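Local coordinates for peptidoglycan-recognition protein LC (Drosophila melanogaster, PDB 2F2L) that activates the imd/Relish immune pathway in response to Gram-negative peptidoglycan, which its extracellular domain probably helps to recognise, at residues 63-68 with 99-104. Sequence-based numbering, arbitrary orientation.
Sequences IAYNFL and SFAYIG
Asn66 and Ser99 grip one another just before strand 67-69 pairs with strand 98-102. In Asn66, CB lies against Ser99 O, and CG, anti to the carbonyl carbon (chi1 -63°), is turned back beside the residue's own N, facing Ser99. From there the amide splits its work: OD1 accepts Ser99 N at 2.9 Å, the donor tilted 23° from the carbonyl plane, while ND2 is bonded to the backbone oxygens of Gly80 and Lys83. With both ends of the amide engaged, its rotation is fixed. Ser99 answers through OG, which takes Asn66 N at 3.1 Å; a chi1 of 56° sets this oxygen between its own N and carbonyl carbon. The same hydroxyl oxygen sits at the edge of the Tyr65 ring, near its plane.

Beyond this exchange ordinary parallel pairing takes over, with Phe67 N bonded to Ser99 O (3.2 Å) and Ala101 N to Phe67 O (3.0 Å). These strands, 67-69 and 98-102, are neighbours in the central mixed sheet of the amidase-like PGRP domain, with helix 113-128 packed on the face that carries Phe67 and Phe100. There the two phenylalanines point the same way, side by side, CD2 of Phe67 coming 4.1 Å from CE1 of Phe100, and both side chains touch Leu122 of that helix.

On the opposite face of the sheet, Ala101 CB sits over the middle of the Tyr65 ring, 3.5 Å from its centroid, a CH-pi contact; Ala64 CB covers the other side of the ring. Leu68 approaches the same methyl with CG and CD2, whereas its CB meets CD1 of Ile103 at 4.3 Å, and Ile103 in turn packs on Arg46 and Val47 of helix 40-57.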
ATOM      1  N   ILE A  63      -5.322  -7.141   3.835  1.00 18.86           N
ATOM      2  CA  ILE A  63      -5.724  -6.405   5.030  1.00 18.88           C
ATOM      3  C   ILE A  63      -6.966  -7.068   5.624  1.00 18.73           C
ATOM      4  O   ILE A  63      -7.853  -7.521   4.892  1.00 18.57           O
ATOM      5  CB  ILE A  63      -5.940  -4.897   4.729  1.00 19.33           C
ATOM      6  CG1 ILE A  63      -5.921  -4.088   6.025  1.00 19.22           C
ATOM      7  CG2 ILE A  63      -7.201  -4.667   3.843  1.00 19.28           C
ATOM      8  CD1 ILE A  63      -5.513  -2.651   5.834  1.00 20.01           C
ATOM      9  N   ALA A  64      -7.013  -7.170   6.951  1.00 18.45           N
ATOM     10  CA  ALA A  64      -7.935  -8.086   7.608  1.00 18.47           C
ATOM     11  C   ALA A  64      -9.391  -7.607   7.593  1.00 18.82           C
ATOM     12  O   ALA A  64     -10.306  -8.407   7.840  1.00 19.05           O
ATOM     13  CB  ALA A  64      -7.466  -8.374   9.065  1.00 18.28           C
ATOM     14  N   TYR A  65      -9.608  -6.330   7.265  1.00 19.28           N
ATOM     15  CA  TYR A  65     -10.876  -5.659   7.545  1.00 19.35           C
ATOM     16  C   TYR A  65     -11.664  -5.265   6.302  1.00 19.64           C
ATOM     17  O   TYR A  65     -11.111  -5.021   5.243  1.00 18.57           O
ATOM     18  CB  TYR A  65     -10.638  -4.405   8.393  1.00 19.91           C
ATOM     19  CG  TYR A  65      -9.650  -4.597   9.510  1.00 19.35           C
ATOM     20  CD1 TYR A  65      -9.979  -5.309  10.650  1.00 19.64           C
ATOM     21  CD2 TYR A  65      -8.378  -4.069   9.409  1.00 19.69           C
ATOM     22  CE1 TYR A  65      -9.039  -5.502  11.667  1.00 18.64           C
ATOM     23  CE2 TYR A  65      -7.456  -4.244  10.392  1.00 19.59           C
ATOM     24  CZ  TYR A  65      -7.772  -4.961  11.514  1.00 19.43           C
ATOM     25  OH  TYR A  65      -6.799  -5.079  12.473  1.00 19.33           O
ATOM     26  N   ASN A  66     -12.983  -5.179   6.456  1.00 19.79           N
ATOM     27  CA  ASN A  66     -13.823  -4.714   5.361  1.00 19.67           C
ATOM     28  C   ASN A  66     -13.641  -3.221   5.074  1.00 19.49           C
ATOM     29  O   ASN A  66     -13.496  -2.827   3.922  1.00 19.12           O
ATOM     30  CB  ASN A  66     -15.277  -5.072   5.625  1.00 19.49           C
ATOM     31  CG  ASN A  66     -15.483  -6.570   5.677  1.00 19.19           C
ATOM     32  OD1 ASN A  66     -15.543  -7.140   6.760  1.00 19.52           O
ATOM     33  ND2 ASN A  66     -15.564  -7.221   4.502  1.00 17.87           N
ATOM     34  N   PHE A  67     -13.624  -2.420   6.129  1.00 19.36           N
ATOM     35  CA  PHE A  67     -13.421  -0.965   6.024  1.00 19.18           C
ATOM     36  C   PHE A  67     -12.604  -0.539   7.200  1.00 19.08           C
ATOM     37  O   PHE A  67     -12.659  -1.187   8.233  1.00 19.97           O
ATOM     38  CB  PHE A  67     -14.764  -0.217   6.029  1.00 18.75           C
ATOM     39  CG  PHE A  67     -15.609  -0.520   4.835  1.00 18.19           C
ATOM     40  CD1 PHE A  67     -15.386   0.130   3.640  1.00 18.75           C
ATOM     41  CD2 PHE A  67     -16.587  -1.498   4.891  1.00 18.92           C
ATOM     42  CE1 PHE A  67     -16.150  -0.168   2.519  1.00 18.81           C
ATOM     43  CE2 PHE A  67     -17.348  -1.805   3.778  1.00 18.04           C
ATOM     44  CZ  PHE A  67     -17.131  -1.141   2.599  1.00 18.58           C
ATOM     45  N   LEU A  68     -11.832   0.531   7.024  1.00 19.14           N
ATOM     46  CA  LEU A  68     -11.073   1.151   8.095  1.00 19.30           C
ATOM     47  C   LEU A  68     -11.472   2.634   8.192  1.00 19.51           C
ATOM     48  O   LEU A  68     -11.630   3.300   7.178  1.00 20.08           O
ATOM     49  CB  LEU A  68      -9.566   1.026   7.854  1.00 19.25           C
ATOM     50  CG  LEU A  68      -9.034  -0.424   7.747  1.00 19.55           C
ATOM     51  CD1 LEU A  68      -8.942  -0.853   6.295  1.00 19.60           C
ATOM     52  CD2 LEU A  68      -7.670  -0.566   8.416  1.00 19.73           C
ATOM     53  N   SER A  99     -16.465  -6.039   9.267  1.00 18.75           N
ATOM     54  CA  SER A  99     -15.604  -5.403  10.254  1.00 18.59           C
ATOM     55  C   SER A  99     -15.282  -3.952   9.889  1.00 18.43           C
ATOM     56  O   SER A  99     -14.982  -3.642   8.728  1.00 18.15           O
ATOM     57  CB  SER A  99     -14.305  -6.180  10.436  1.00 18.76           C
ATOM     58  OG  SER A  99     -13.596  -6.353   9.220  1.00 18.23           O
ATOM     59  N   PHE A 100     -15.397  -3.073  10.888  1.00 18.44           N
ATOM     60  CA  PHE A 100     -14.961  -1.683  10.796  1.00 18.90           C
ATOM     61  C   PHE A 100     -13.797  -1.563  11.760  1.00 19.10           C
ATOM     62  O   PHE A 100     -13.982  -1.696  12.965  1.00 18.89           O
ATOM     63  CB  PHE A 100     -16.030  -0.666  11.245  1.00 18.99           C
ATOM     64  CG  PHE A 100     -17.275  -0.611  10.394  1.00 19.06           C
ATOM     65  CD1 PHE A 100     -17.415  -1.338   9.224  1.00 19.72           C
ATOM     66  CD2 PHE A 100     -18.326   0.208  10.788  1.00 19.40           C
ATOM     67  CE1 PHE A 100     -18.577  -1.245   8.464  1.00 19.28           C
ATOM     68  CE2 PHE A 100     -19.483   0.289  10.040  1.00 18.74           C
ATOM     69  CZ  PHE A 100     -19.612  -0.432   8.884  1.00 18.56           C
ATOM     70  N   ALA A 101     -12.603  -1.313  11.233  1.00 19.70           N
ATOM     71  CA  ALA A 101     -11.426  -1.111  12.073  1.00 19.64           C
ATOM     72  C   ALA A 101     -11.195   0.392  12.249  1.00 19.65           C
ATOM     73  O   ALA A 101     -11.257   1.158  11.285  1.00 19.95           O
ATOM     74  CB  ALA A 101     -10.221  -1.748  11.457  1.00 19.96           C
ATOM     75  N   TYR A 102     -10.915   0.799  13.481  1.00 19.50           N
ATOM     76  CA  TYR A 102     -10.701   2.203  13.803  1.00 19.56           C
ATOM     77  C   TYR A 102      -9.198   2.414  13.883  1.00 19.50           C
ATOM     78  O   TYR A 102      -8.511   1.732  14.626  1.00 19.29           O
ATOM     79  CB  TYR A 102     -11.486   2.571  15.091  1.00 19.51           C
ATOM     80  CG  TYR A 102     -12.967   2.581  14.767  1.00 18.77           C
ATOM     81  CD1 TYR A 102     -13.607   3.760  14.421  1.00 17.89           C
ATOM     82  CD2 TYR A 102     -13.684   1.389  14.657  1.00 20.12           C
ATOM     83  CE1 TYR A 102     -14.950   3.775  14.061  1.00 18.65           C
ATOM     84  CE2 TYR A 102     -15.023   1.385  14.281  1.00 18.27           C
ATOM     85  CZ  TYR A 102     -15.653   2.581  13.985  1.00 19.45           C
ATOM     86  OH  TYR A 102     -16.979   2.580  13.594  1.00 18.64           O
ATOM     87  N   ILE A 103      -8.684   3.328  13.064  1.00 19.63           N
ATOM     88  CA  ILE A 103      -7.237   3.529  12.979  1.00 19.61           C
ATOM     89  C   ILE A 103      -6.736   4.261  14.219  1.00 19.65           C
ATOM     90  O   ILE A 103      -7.040   5.428  14.428  1.00 19.60           O
ATOM     91  CB  ILE A 103      -6.817   4.282  11.722  1.00 19.48           C
ATOM     92  CG1 ILE A 103      -7.306   3.527  10.485  1.00 18.68           C
ATOM     93  CG2 ILE A 103      -5.287   4.466  11.694  1.00 19.66           C
ATOM     94  CD1 ILE A 103      -7.217   4.310   9.215  1.00 18.85           C
ATOM     95  N   GLY A 104      -5.962   3.550  15.031  1.00 19.76           N
ATOM     96  CA  GLY A 104      -5.476   4.081  16.295  1.00 19.91           C
ATOM     97  C   GLY A 104      -5.506   3.031  17.387  1.00 19.65           C
ATOM     98  O   GLY A 104      -5.720   1.855  17.132  1.00 19.76           O
TER